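Local coordinates for HpcH/HpaI aldolase (Desulfitobacterium hafniense, PDB 3QZ6), which belongs to the HpcH/HpaI aldolase family and folds as a TIM barrel of eight parallel strands, with two copies in the assembly, at residues D28-Y33 and D39-D44; A148-E151 and A155-D158; L84-A89 and A110-L115; A170-P175 and M232-G237. One frame throughout, in Å; residues are numbered along the deposited sequence.

Contact 1: residues D28-Y33 and D39-D44; sequences DIVRIY and DYFIVD
F41, on strand 40-44, receives both Y33 and V30 from the preceding helix. The rings of Y33 and F41 form an offset edge-to-face pair in which Y33 supplies the edge; their centroids are 6.0 Å apart and the planes stand at 60°. Contact is made through one corner, Y33 CD2, which lies 4.0 Å from F41 CD2. At the far end of the F41 ring, V30 brings a single branch, its CG2, to 3.8 Å from F41 CZ. Both helix side chains run nearly perpendicular to F41. With its CG between the backbone N and the carbonyl carbon (chi1 61°), the phenylalanine projects from the strand so that its CD2 lies by Y33 and its CZ end by V30. On the helix itself, I29 CG1 rests over one face of the Y33 ring, toward its rim. All three touching residues are buried, and no hydrogen bond crosses between the segments. The contact lies within the beta-alpha-beta unit of strand 16-21, helix 29-35 and strand 40-44: Y33 also touches T19 on the first strand, V30 packs on V61 and A62 of helix 52-65, and Y33 also packs against T246 of the second subunit.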
loop_
_atom_site.group_PDB
_atom_site.type_symbol
_atom_site.label_atom_id
_atom_site.label_comp_id
_atom_site.label_asym_id
_atom_site.label_seq_id
_atom_site.Cartn_x
_atom_site.Cartn_y
_atom_site.Cartn_z
ATOM N N ASP A 28 -8.797 4.186 3.022
ATOM C CA ASP A 28 -8.122 5.422 2.645
ATOM C C ASP A 28 -7.319 5.281 1.358
ATOM O O ASP A 28 -6.903 6.290 0.780
ATOM C CB ASP A 28 -7.229 5.949 3.776
ATOM C CG ASP A 28 -8.011 6.747 4.811
ATOM O OD1 ASP A 28 -8.986 7.415 4.422
ATOM O OD2 ASP A 28 -7.643 6.726 6.006
ATOM N N ILE A 29 -7.098 4.049 0.895
ATOM C CA ILE A 29 -6.452 3.867 -0.405
ATOM C C ILE A 29 -7.275 4.602 -1.467
ATOM O O ILE A 29 -6.740 5.066 -2.474
ATOM C CB ILE A 29 -6.308 2.378 -0.808
ATOM C CG1 ILE A 29 -5.399 2.236 -2.037
ATOM C CG2 ILE A 29 -7.688 1.730 -1.104
ATOM C CD1 ILE A 29 -4.001 2.778 -1.814
ATOM N N VAL A 30 -8.581 4.704 -1.240
ATOM C CA VAL A 30 -9.459 5.389 -2.200
ATOM C C VAL A 30 -9.138 6.881 -2.282
ATOM O O VAL A 30 -9.130 7.475 -3.359
ATOM C CB VAL A 30 -10.941 5.236 -1.806
ATOM C CG1 VAL A 30 -11.831 6.087 -2.725
ATOM C CG2 VAL A 30 -11.355 3.774 -1.847
ATOM N N ARG A 31 -8.873 7.491 -1.134
ATOM C CA ARG A 31 -8.531 8.912 -1.107
ATOM C C ARG A 31 -7.154 9.157 -1.707
ATOM O O ARG A 31 -6.922 10.176 -2.375
ATOM C CB ARG A 31 -8.597 9.441 0.318
ATOM C CG ARG A 31 -9.936 9.186 0.985
ATOM C CD ARG A 31 -9.756 9.178 2.509
ATOM N NE ARG A 31 -9.772 10.533 2.976
ATOM C CZ ARG A 31 -9.372 10.987 4.162
ATOM N NH1 ARG A 31 -8.879 10.212 5.131
ATOM N NH2 ARG A 31 -9.481 12.281 4.363
ATOM N N ILE A 32 -6.240 8.215 -1.488
ATOM C CA ILE A 32 -4.917 8.304 -2.102
ATOM C C ILE A 32 -5.045 8.225 -3.621
ATOM O O ILE A 32 -4.414 8.987 -4.356
ATOM C CB ILE A 32 -3.996 7.197 -1.582
ATOM C CG1 ILE A 32 -3.484 7.576 -0.180
ATOM C CG2 ILE A 32 -2.820 6.990 -2.532
ATOM C CD1 ILE A 32 -2.724 6.470 0.522
ATOM N N TYR A 33 -5.885 7.308 -4.090
ATOM C CA TYR A 33 -6.071 7.135 -5.526
ATOM C C TYR A 33 -6.772 8.338 -6.177
ATOM O O TYR A 33 -6.440 8.734 -7.296
ATOM C CB TYR A 33 -6.806 5.815 -5.823
ATOM C CG TYR A 33 -5.892 4.584 -5.794
ATOM C CD1 TYR A 33 -4.507 4.718 -5.702
ATOM C CD2 TYR A 33 -6.416 3.302 -5.886
ATOM C CE1 TYR A 33 -3.666 3.594 -5.698
ATOM C CE2 TYR A 33 -5.595 2.176 -5.875
ATOM C CZ TYR A 33 -4.223 2.325 -5.788
ATOM O OH TYR A 33 -3.413 1.197 -5.791
ATOM N N ASP A 39 -9.284 7.610 -12.136
ATOM C CA ASP A 39 -10.733 7.625 -12.316
ATOM C C ASP A 39 -11.421 6.425 -11.662
ATOM O O ASP A 39 -12.573 6.514 -11.248
ATOM C CB ASP A 39 -11.067 7.628 -13.805
ATOM C CG ASP A 39 -10.596 8.882 -14.483
ATOM O OD1 ASP A 39 -11.225 9.927 -14.248
ATOM O OD2 ASP A 39 -9.577 8.826 -15.202
ATOM N N TYR A 40 -10.721 5.295 -11.607
ATOM C CA TYR A 40 -11.321 4.064 -11.103
ATOM C C TYR A 40 -10.234 3.113 -10.618
ATOM O O TYR A 40 -9.045 3.350 -10.825
ATOM C CB TYR A 40 -12.160 3.381 -12.197
ATOM C CG TYR A 40 -11.334 2.774 -13.322
ATOM C CD1 TYR A 40 -11.003 1.417 -13.324
ATOM C CD2 TYR A 40 -10.880 3.561 -14.379
ATOM C CE1 TYR A 40 -10.239 0.864 -14.342
ATOM C CE2 TYR A 40 -10.119 3.018 -15.395
ATOM C CZ TYR A 40 -9.804 1.669 -15.376
ATOM O OH TYR A 40 -9.050 1.135 -16.394
ATOM N N PHE A 41 -10.639 2.048 -9.941
ATOM C CA PHE A 41 -9.721 0.956 -9.679
ATOM C C PHE A 41 -10.507 -0.331 -9.662
ATOM O O PHE A 41 -11.736 -0.322 -9.551
ATOM C CB PHE A 41 -8.937 1.155 -8.366
ATOM C CG PHE A 41 -9.805 1.239 -7.144
ATOM C CD1 PHE A 41 -10.154 0.092 -6.443
ATOM C CD2 PHE A 41 -10.263 2.471 -6.689
ATOM C CE1 PHE A 41 -10.944 0.171 -5.305
ATOM C CE2 PHE A 41 -11.053 2.567 -5.561
ATOM C CZ PHE A 41 -11.389 1.422 -4.853
ATOM N N ILE A 42 -9.800 -1.445 -9.796
ATOM C CA ILE A 42 -10.472 -2.722 -9.923
ATOM C C ILE A 42 -10.053 -3.614 -8.782
ATOM O O ILE A 42 -8.872 -3.915 -8.624
ATOM C CB ILE A 42 -10.137 -3.409 -11.258
ATOM C CG1 ILE A 42 -10.362 -2.438 -12.428
ATOM C CG2 ILE A 42 -10.961 -4.697 -11.417
ATOM C CD1 ILE A 42 -10.371 -3.121 -13.793
ATOM N N VAL A 43 -11.020 -4.019 -7.970
ATOM C CA VAL A 43 -10.729 -4.907 -6.858
ATOM C C VAL A 43 -10.577 -6.322 -7.407
ATOM O O VAL A 43 -11.464 -6.814 -8.107
ATOM C CB VAL A 43 -11.846 -4.870 -5.798
ATOM C CG1 VAL A 43 -11.518 -5.833 -4.648
ATOM C CG2 VAL A 43 -12.027 -3.426 -5.273
ATOM N N ASP A 44 -9.459 -6.972 -7.100
ATOM C CA ASP A 44 -9.206 -8.314 -7.625
ATOM C C ASP A 44 -9.809 -9.409 -6.741
ATOM O O ASP A 44 -9.143 -9.913 -5.843
ATOM C CB ASP A 44 -7.709 -8.555 -7.775
ATOM C CG ASP A 44 -7.401 -9.685 -8.758
ATOM O OD1 ASP A 44 -8.336 -10.444 -9.081
ATOM O OD2 ASP A 44 -6.240 -9.810 -9.200
#

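Contact 2: residues A148-E151 and A155-D158; sequences AQIE and AVED
I150, the last residue of strand 145-150, sets its CG2 methyl against two consecutive residues of the following helix, A155 and V156. This one methyl does all the close packing: it lies 3.8 Å from V156 CG2 and 4.0 Å from A155 CB. Its place follows from the first torsion of I150 (chi1 -58°), which turns CG2 anti to the backbone N while CG1 lies anti to the carbonyl carbon and packs on V171 of the adjoining strand. V156 offers the branch that lies beside its own backbone N, and the two beta-branched side chains meet at a slant, methyl to methyl. The setting is the right-handed beta-alpha-beta crossover of a TIM barrel, in which each strand runs into helical chain that covers its outer side; here the cover is made of two short helices, 153-157 and 159-163, ahead of strand 170-173. I159 and I162 of the second helix extend the apolar layer, touching I150 and A155 respectively, and V156 is backed by C196, K199 and V200 of helix 191-207. Away from this core the packing gives way to solvent. E157, next in the helix, is exposed and has no part in the contact. D158, partly exposed, is the first residue to leave helical geometry, and its N keeps merely a weak bond of 3.1 Å to A155 O.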
loop_
_atom_site.group_PDB
_atom_site.type_symbol
_atom_site.label_atom_id
_atom_site.label_comp_id
_atom_site.label_asym_id
_atom_site.label_seq_id
_atom_site.Cartn_x
_atom_site.Cartn_y
_atom_site.Cartn_z
ATOM N N ALA A 148 -15.478 -7.102 -20.787
ATOM C CA ALA A 148 -15.007 -8.467 -21.027
ATOM C C ALA A 148 -13.483 -8.522 -21.058
ATOM O O ALA A 148 -12.839 -7.751 -21.760
ATOM C CB ALA A 148 -15.584 -9.021 -22.333
ATOM N N GLN A 149 -12.902 -9.425 -20.281
ATOM C CA GLN A 149 -11.468 -9.623 -20.348
ATOM C C GLN A 149 -11.147 -10.857 -21.184
ATOM O O GLN A 149 -11.662 -11.938 -20.926
ATOM C CB GLN A 149 -10.849 -9.749 -18.955
ATOM C CG GLN A 149 -9.357 -10.031 -19.028
ATOM C CD GLN A 149 -8.816 -10.666 -17.760
ATOM O OE1 GLN A 149 -8.108 -10.023 -16.988
ATOM N NE2 GLN A 149 -9.142 -11.942 -17.547
ATOM N N ILE A 150 -10.298 -10.678 -22.191
ATOM C CA ILE A 150 -9.978 -11.733 -23.145
ATOM C C ILE A 150 -8.629 -12.358 -22.820
ATOM O O ILE A 150 -7.621 -11.656 -22.728
ATOM C CB ILE A 150 -9.905 -11.157 -24.577
ATOM C CG1 ILE A 150 -11.232 -10.482 -24.964
ATOM C CG2 ILE A 150 -9.512 -12.238 -25.567
ATOM C CD1 ILE A 150 -12.472 -11.398 -24.906
ATOM N N GLU A 151 -8.604 -13.675 -22.651
ATOM C CA GLU A 151 -7.378 -14.368 -22.262
ATOM C C GLU A 151 -7.119 -15.647 -23.057
ATOM O O GLU A 151 -6.178 -16.374 -22.755
ATOM C CB GLU A 151 -7.442 -14.761 -20.780
ATOM C CG GLU A 151 -7.721 -13.637 -19.825
ATOM C CD GLU A 151 -7.599 -14.088 -18.374
ATOM O OE1 GLU A 151 -8.305 -15.054 -17.983
ATOM O OE2 GLU A 151 -6.785 -13.487 -17.632
ATOM N N ALA A 155 -11.214 -17.194 -27.723
ATOM C CA ALA A 155 -12.044 -16.007 -27.545
ATOM C C ALA A 155 -11.713 -14.977 -28.616
ATOM O O ALA A 155 -12.601 -14.320 -29.163
ATOM C CB ALA A 155 -11.850 -15.410 -26.140
ATOM N N VAL A 156 -10.428 -14.835 -28.916
ATOM C CA VAL A 156 -10.007 -13.935 -29.982
ATOM C C VAL A 156 -10.645 -14.337 -31.315
ATOM O O VAL A 156 -11.150 -13.492 -32.061
ATOM C CB VAL A 156 -8.480 -13.922 -30.115
ATOM C CG1 VAL A 156 -8.057 -13.093 -31.314
ATOM C CG2 VAL A 156 -7.858 -13.373 -28.840
ATOM N N GLU A 157 -10.633 -15.632 -31.605
ATOM C CA GLU A 157 -11.234 -16.139 -32.835
ATOM C C GLU A 157 -12.739 -15.892 -32.876
ATOM O O GLU A 157 -13.312 -15.675 -33.939
ATOM C CB GLU A 157 -10.958 -17.634 -32.982
ATOM C CG GLU A 157 -9.499 -17.982 -33.200
ATOM C CD GLU A 157 -9.248 -19.482 -33.122
ATOM O OE1 GLU A 157 -8.096 -19.907 -33.363
ATOM O OE2 GLU A 157 -10.205 -20.233 -32.816
ATOM N N ASP A 158 -13.380 -15.921 -31.711
ATOM C CA ASP A 158 -14.828 -15.778 -31.646
ATOM C C ASP A 158 -15.233 -14.397 -31.139
ATOM O O ASP A 158 -16.345 -14.206 -30.637
ATOM C CB ASP A 158 -15.418 -16.865 -30.745
ATOM C CG ASP A 158 -16.914 -17.010 -30.916
ATOM O OD1 ASP A 158 -17.419 -16.694 -32.017
ATOM O OD2 ASP A 158 -17.585 -17.441 -29.954
#

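Contact 3: residues L84-A89 and A110-L115; sequences LLDIGA and AKYPPL
The Y112 ring points its phenol edge at D86, and a water sits at that edge, in the plane of the ring. It bridges the two side chains: Y112 OH donates to it over 2.7 Å, and the water in turn donates a hydrogen bond to D86 OD1, also at 2.7 Å. Because Y112 OH and D86 OD1 are themselves 4.4 Å apart, the link between ring and carboxylate depends on this water. The carboxylate is held further by Q82, hydrogen-bonded to OD2, and by a salt bridge from R118 to OD1. Y112 also packs against R118, as well as V137 and R140 of helix 133-141, and its backbone N is hydrogen-bonded to N141 OD1. In the barrel these are the ends of two successive outer helices, 78-87 and 100-110, which flank strand 91-94 in sequence; the first ends two residues past L85, and the second runs out at A110 into a long loop. The apolar half of the contact lies there. With its CG anti to the carbonyl carbon (chi1 -70°), L85 carries CD1 up to A110, 3.8 Å from A110 CB and 3.4 Å from A110 O, so that the methyl leans over the last turn of the helix. The same leucine touches F92 of strand 91-94, placing it between the helical layer and the barrel wall.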
loop_
_atom_site.group_PDB
_atom_site.type_symbol
_atom_site.label_atom_id
_atom_site.label_comp_id
_atom_site.label_asym_id
_atom_site.label_seq_id
_atom_site.Cartn_x
_atom_site.Cartn_y
_atom_site.Cartn_z
ATOM N N LEU A 84 -22.749 -7.153 -5.447
ATOM C CA LEU A 84 -21.724 -6.140 -5.647
ATOM C C LEU A 84 -22.303 -4.879 -6.274
ATOM O O LEU A 84 -21.890 -3.780 -5.921
ATOM C CB LEU A 84 -20.540 -6.679 -6.461
ATOM C CG LEU A 84 -19.684 -7.710 -5.705
ATOM C CD1 LEU A 84 -18.691 -8.385 -6.644
ATOM C CD2 LEU A 84 -18.968 -7.072 -4.509
ATOM N N LEU A 85 -23.249 -5.027 -7.203
ATOM C CA LEU A 85 -23.907 -3.847 -7.775
ATOM C C LEU A 85 -24.745 -3.148 -6.712
ATOM O O LEU A 85 -24.799 -1.914 -6.657
ATOM C CB LEU A 85 -24.796 -4.215 -8.966
ATOM C CG LEU A 85 -24.075 -4.668 -10.237
ATOM C CD1 LEU A 85 -25.087 -5.034 -11.308
ATOM C CD2 LEU A 85 -23.136 -3.584 -10.765
ATOM N N ASP A 86 -25.420 -3.932 -5.880
ATOM C CA ASP A 86 -26.264 -3.345 -4.843
ATOM C C ASP A 86 -25.394 -2.568 -3.857
ATOM O O ASP A 86 -25.732 -1.458 -3.444
ATOM C CB ASP A 86 -27.061 -4.428 -4.112
ATOM C CG ASP A 86 -28.217 -4.968 -4.955
ATOM O OD1 ASP A 86 -28.596 -4.308 -5.941
ATOM O OD2 ASP A 86 -28.753 -6.037 -4.623
ATOM N N ILE A 87 -24.266 -3.161 -3.492
ATOM C CA ILE A 87 -23.329 -2.511 -2.566
ATOM C C ILE A 87 -22.804 -1.203 -3.150
ATOM O O ILE A 87 -22.587 -0.236 -2.422
ATOM C CB ILE A 87 -22.171 -3.464 -2.197
ATOM C CG1 ILE A 87 -22.680 -4.575 -1.266
ATOM C CG2 ILE A 87 -21.033 -2.712 -1.527
ATOM C CD1 ILE A 87 -21.740 -5.827 -1.244
ATOM N N GLY A 88 -22.593 -1.159 -4.465
ATOM C CA GLY A 88 -22.223 0.098 -5.096
ATOM C C GLY A 88 -21.043 0.082 -6.052
ATOM O O GLY A 88 -20.591 1.138 -6.503
ATOM N N ALA A 89 -20.521 -1.098 -6.361
ATOM C CA ALA A 89 -19.537 -1.188 -7.431
ATOM C C ALA A 89 -20.241 -0.720 -8.696
ATOM O O ALA A 89 -21.429 -0.995 -8.887
ATOM C CB ALA A 89 -19.055 -2.618 -7.596
ATOM N N ALA A 110 -27.076 -8.334 -14.288
ATOM C CA ALA A 110 -26.611 -6.986 -13.956
ATOM C C ALA A 110 -27.621 -5.888 -14.262
ATOM O O ALA A 110 -27.514 -4.783 -13.730
ATOM C CB ALA A 110 -25.310 -6.697 -14.686
ATOM N N LYS A 111 -28.579 -6.180 -15.136
ATOM C CA LYS A 111 -29.525 -5.160 -15.595
ATOM C C LYS A 111 -30.919 -5.393 -15.031
ATOM O O LYS A 111 -31.390 -6.529 -14.979
ATOM C CB LYS A 111 -29.618 -5.158 -17.130
ATOM C CG LYS A 111 -28.355 -4.746 -17.844
ATOM C CD LYS A 111 -28.040 -3.284 -17.612
ATOM C CE LYS A 111 -26.630 -2.944 -18.066
ATOM N NZ LYS A 111 -26.567 -2.560 -19.487
ATOM N N TYR A 112 -31.579 -4.314 -14.626
ATOM C CA TYR A 112 -32.973 -4.371 -14.205
ATOM C C TYR A 112 -33.868 -4.656 -15.404
ATOM O O TYR A 112 -33.497 -4.359 -16.537
ATOM C CB TYR A 112 -33.401 -3.028 -13.611
ATOM C CG TYR A 112 -32.723 -2.675 -12.311
ATOM C CD1 TYR A 112 -32.829 -3.512 -11.203
ATOM C CD2 TYR A 112 -31.998 -1.496 -12.179
ATOM C CE1 TYR A 112 -32.221 -3.188 -9.997
ATOM C CE2 TYR A 112 -31.384 -1.159 -10.967
ATOM C CZ TYR A 112 -31.500 -2.011 -9.889
ATOM O OH TYR A 112 -30.903 -1.685 -8.686
ATOM N N PRO A 113 -35.067 -5.208 -15.164
ATOM C CA PRO A 113 -35.985 -5.371 -16.301
ATOM C C PRO A 113 -36.199 -4.034 -17.022
ATOM O O PRO A 113 -36.165 -2.994 -16.367
ATOM C CB PRO A 113 -37.283 -5.829 -15.629
ATOM C CG PRO A 113 -36.805 -6.563 -14.384
ATOM C CD PRO A 113 -35.625 -5.741 -13.910
ATOM N N PRO A 114 -36.432 -4.055 -18.347
ATOM C CA PRO A 114 -36.559 -5.240 -19.204
ATOM C C PRO A 114 -35.233 -5.715 -19.810
ATOM O O PRO A 114 -35.225 -6.672 -20.581
ATOM C CB PRO A 114 -37.485 -4.747 -20.322
ATOM C CG PRO A 114 -37.115 -3.316 -20.475
ATOM C CD PRO A 114 -36.741 -2.817 -19.085
ATOM N N LEU A 115 -34.127 -5.064 -19.471
ATOM C CA LEU A 115 -32.841 -5.431 -20.058
ATOM C C LEU A 115 -32.207 -6.648 -19.382
ATOM O O LEU A 115 -31.277 -7.249 -19.921
ATOM C CB LEU A 115 -31.880 -4.243 -20.039
ATOM C CG LEU A 115 -32.288 -3.028 -20.881
ATOM C CD1 LEU A 115 -31.228 -1.913 -20.796
ATOM C CD2 LEU A 115 -32.534 -3.431 -22.338
HETATM O O HOH W 1 -31.104 -3.522 -6.750
#

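Contact 4: residues A170-P175 and M232-G237; sequences AVIFGP and MLLWSG
Apolar contacts come first, and the closest joins I172 to L234. The end of the isoleucine, CD1, lies 4.0 Å from L234 CB and 4.1 Å from L234 CD2, the two side chains crossing at about a right angle. Both torsions of I172 are extended (chi1 -162°, chi2 164°), and this full stretch carries CD1 over to the other strand. Two residues earlier on each strand the fit is looser: A170 CB and CG of selenomethionine M232 stand 4.4 Å apart. Direct polar bonds are absent between the two segments, since the strands are not sheet neighbours; their axes come no nearer than 8.9 Å and are inclined at 28°, with strand 210-215 between them in the sheet order. The side chains that meet therefore reach across the interior of the barrel, and all four are buried. Aromatic and polar contacts join the second subunit at the other end of strand 232-237, where Y245 of that subunit stacks on W235 while its OH bonds to S236 OG. Among the neighbouring elements, M147 of strand 145-150 touches A170 and I172, F214 of strand 210-215 touches L234, and outside the barrel helix 191-207 covers V171 and F173.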
loop_
_atom_site.group_PDB
_atom_site.type_symbol
_atom_site.label_atom_id
_atom_site.label_comp_id
_atom_site.label_asym_id
_atom_site.label_seq_id
_atom_site.Cartn_x
_atom_site.Cartn_y
_atom_site.Cartn_z
ATOM N N ALA A 170 -17.197 -2.711 -22.838
ATOM C CA ALA A 170 -15.785 -2.553 -23.144
ATOM C C ALA A 170 -15.081 -3.899 -23.191
ATOM O O ALA A 170 -15.607 -4.903 -22.701
ATOM C CB ALA A 170 -15.134 -1.653 -22.096
ATOM N N VAL A 171 -13.888 -3.921 -23.780
ATOM C CA VAL A 171 -13.098 -5.145 -23.820
ATOM C C VAL A 171 -11.661 -4.846 -23.395
ATOM O O VAL A 171 -11.141 -3.756 -23.644
ATOM C CB VAL A 171 -13.134 -5.794 -25.230
ATOM C CG1 VAL A 171 -12.434 -4.907 -26.249
ATOM C CG2 VAL A 171 -12.502 -7.175 -25.199
ATOM N N ILE A 172 -11.031 -5.810 -22.733
ATOM C CA ILE A 172 -9.659 -5.651 -22.279
ATOM C C ILE A 172 -8.967 -7.019 -22.338
ATOM O O ILE A 172 -9.594 -8.015 -22.697
ATOM C CB ILE A 172 -9.604 -4.989 -20.866
ATOM C CG1 ILE A 172 -8.222 -4.415 -20.579
ATOM C CG2 ILE A 172 -10.027 -5.955 -19.773
ATOM C CD1 ILE A 172 -8.216 -3.432 -19.403
ATOM N N PHE A 173 -7.677 -7.065 -22.022
ATOM C CA PHE A 173 -6.913 -8.307 -22.103
ATOM C C PHE A 173 -6.316 -8.720 -20.767
ATOM O O PHE A 173 -6.060 -7.876 -19.900
ATOM C CB PHE A 173 -5.780 -8.147 -23.114
ATOM C CG PHE A 173 -6.238 -7.583 -24.421
ATOM C CD1 PHE A 173 -6.903 -8.386 -25.332
ATOM C CD2 PHE A 173 -6.046 -6.245 -24.715
ATOM C CE1 PHE A 173 -7.352 -7.870 -26.531
ATOM C CE2 PHE A 173 -6.491 -5.718 -25.913
ATOM C CZ PHE A 173 -7.146 -6.532 -26.821
ATOM N N GLY A 174 -6.082 -10.021 -20.623
ATOM C CA GLY A 174 -5.276 -10.555 -19.535
ATOM C C GLY A 174 -4.019 -11.123 -20.167
ATOM O O GLY A 174 -3.997 -12.274 -20.591
ATOM N N PRO A 175 -2.967 -10.304 -20.264
ATOM C CA PRO A 175 -1.804 -10.683 -21.084
ATOM C C PRO A 175 -1.092 -11.951 -20.608
ATOM O O PRO A 175 -0.605 -12.722 -21.433
ATOM C CB PRO A 175 -0.881 -9.466 -20.968
ATOM C CG PRO A 175 -1.776 -8.336 -20.584
ATOM C CD PRO A 175 -2.849 -8.939 -19.725
HETATM N N MSE A 232 -10.264 2.902 -21.961
HETATM C CA MSE A 232 -10.121 2.263 -20.652
HETATM C C MSE A 232 -8.673 1.875 -20.405
HETATM O O MSE A 232 -8.220 0.821 -20.846
HETATM C CB MSE A 232 -11.016 1.026 -20.534
HETATM C CG MSE A 232 -12.462 1.326 -20.197
HETATM SE SE MSE A 232 -12.695 2.070 -18.395
HETATM C CE MSE A 232 -12.249 0.500 -17.321
ATOM N N LEU A 233 -7.946 2.729 -19.695
ATOM C CA LEU A 233 -6.523 2.504 -19.487
ATOM C C LEU A 233 -6.291 1.985 -18.078
ATOM O O LEU A 233 -6.622 2.658 -17.108
ATOM C CB LEU A 233 -5.751 3.804 -19.707
ATOM C CG LEU A 233 -6.095 4.502 -21.027
ATOM C CD1 LEU A 233 -5.399 5.860 -21.123
ATOM C CD2 LEU A 233 -5.739 3.612 -22.219
ATOM N N LEU A 234 -5.715 0.789 -17.984
ATOM C CA LEU A 234 -5.505 0.111 -16.711
ATOM C C LEU A 234 -4.013 -0.131 -16.510
ATOM O O LEU A 234 -3.405 -0.917 -17.232
ATOM C CB LEU A 234 -6.239 -1.232 -16.723
ATOM C CG LEU A 234 -6.180 -2.026 -15.417
ATOM C CD1 LEU A 234 -6.818 -1.221 -14.302
ATOM C CD2 LEU A 234 -6.884 -3.383 -15.569
ATOM N N TRP A 235 -3.422 0.537 -15.527
ATOM C CA TRP A 235 -1.969 0.497 -15.356
ATOM C C TRP A 235 -1.555 -0.010 -13.981
ATOM O O TRP A 235 -1.952 0.547 -12.955
ATOM C CB TRP A 235 -1.355 1.886 -15.600
ATOM C CG TRP A 235 0.067 1.975 -15.122
ATOM C CD1 TRP A 235 1.160 1.374 -15.679
ATOM C CD2 TRP A 235 0.544 2.694 -13.980
ATOM N NE1 TRP A 235 2.285 1.668 -14.945
ATOM C CE2 TRP A 235 1.932 2.478 -13.900
ATOM C CE3 TRP A 235 -0.068 3.497 -13.017
ATOM C CZ2 TRP A 235 2.712 3.032 -12.891
ATOM C CZ3 TRP A 235 0.716 4.047 -12.019
ATOM C CH2 TRP A 235 2.084 3.820 -11.970
ATOM N N SER A 236 -0.766 -1.077 -13.972
ATOM C CA SER A 236 -0.111 -1.558 -12.751
ATOM C C SER A 236 -1.088 -1.846 -11.606
ATOM O O SER A 236 -2.212 -2.313 -11.830
ATOM C CB SER A 236 0.975 -0.560 -12.310
ATOM O OG SER A 236 1.807 -1.117 -11.302
ATOM N N GLY A 237 -0.671 -1.572 -10.374
ATOM C CA GLY A 237 -1.512 -1.889 -9.227
ATOM C C GLY A 237 -0.810 -1.583 -7.918
ATOM O O GLY A 237 0.381 -1.276 -7.918
#

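In the fold
Along the chain the contacts follow one another without overlap, in the order 1, 3, 2, 4, and so sample the barrel in turn. Contacts 1, 2 and 4 all reach its sheet. Contacts 2 and 4 have centres about 13 Å apart and lie on the adjacent strands 145-150 and 170-173, which are joined by probable backbone hydrogen bonds between A148, I150 and I172. Contacts 1 and 4, about 15 Å apart between centres, meet where Y40 OH reaches L233 O; both also touch the second subunit, so this side of the barrel lies at the subunit interface. Contact 3 stands in the outer helical layer, its centre 21 to 24 Å from the others. Contacts 1 and 2 lie on opposite sides of the chain's centre.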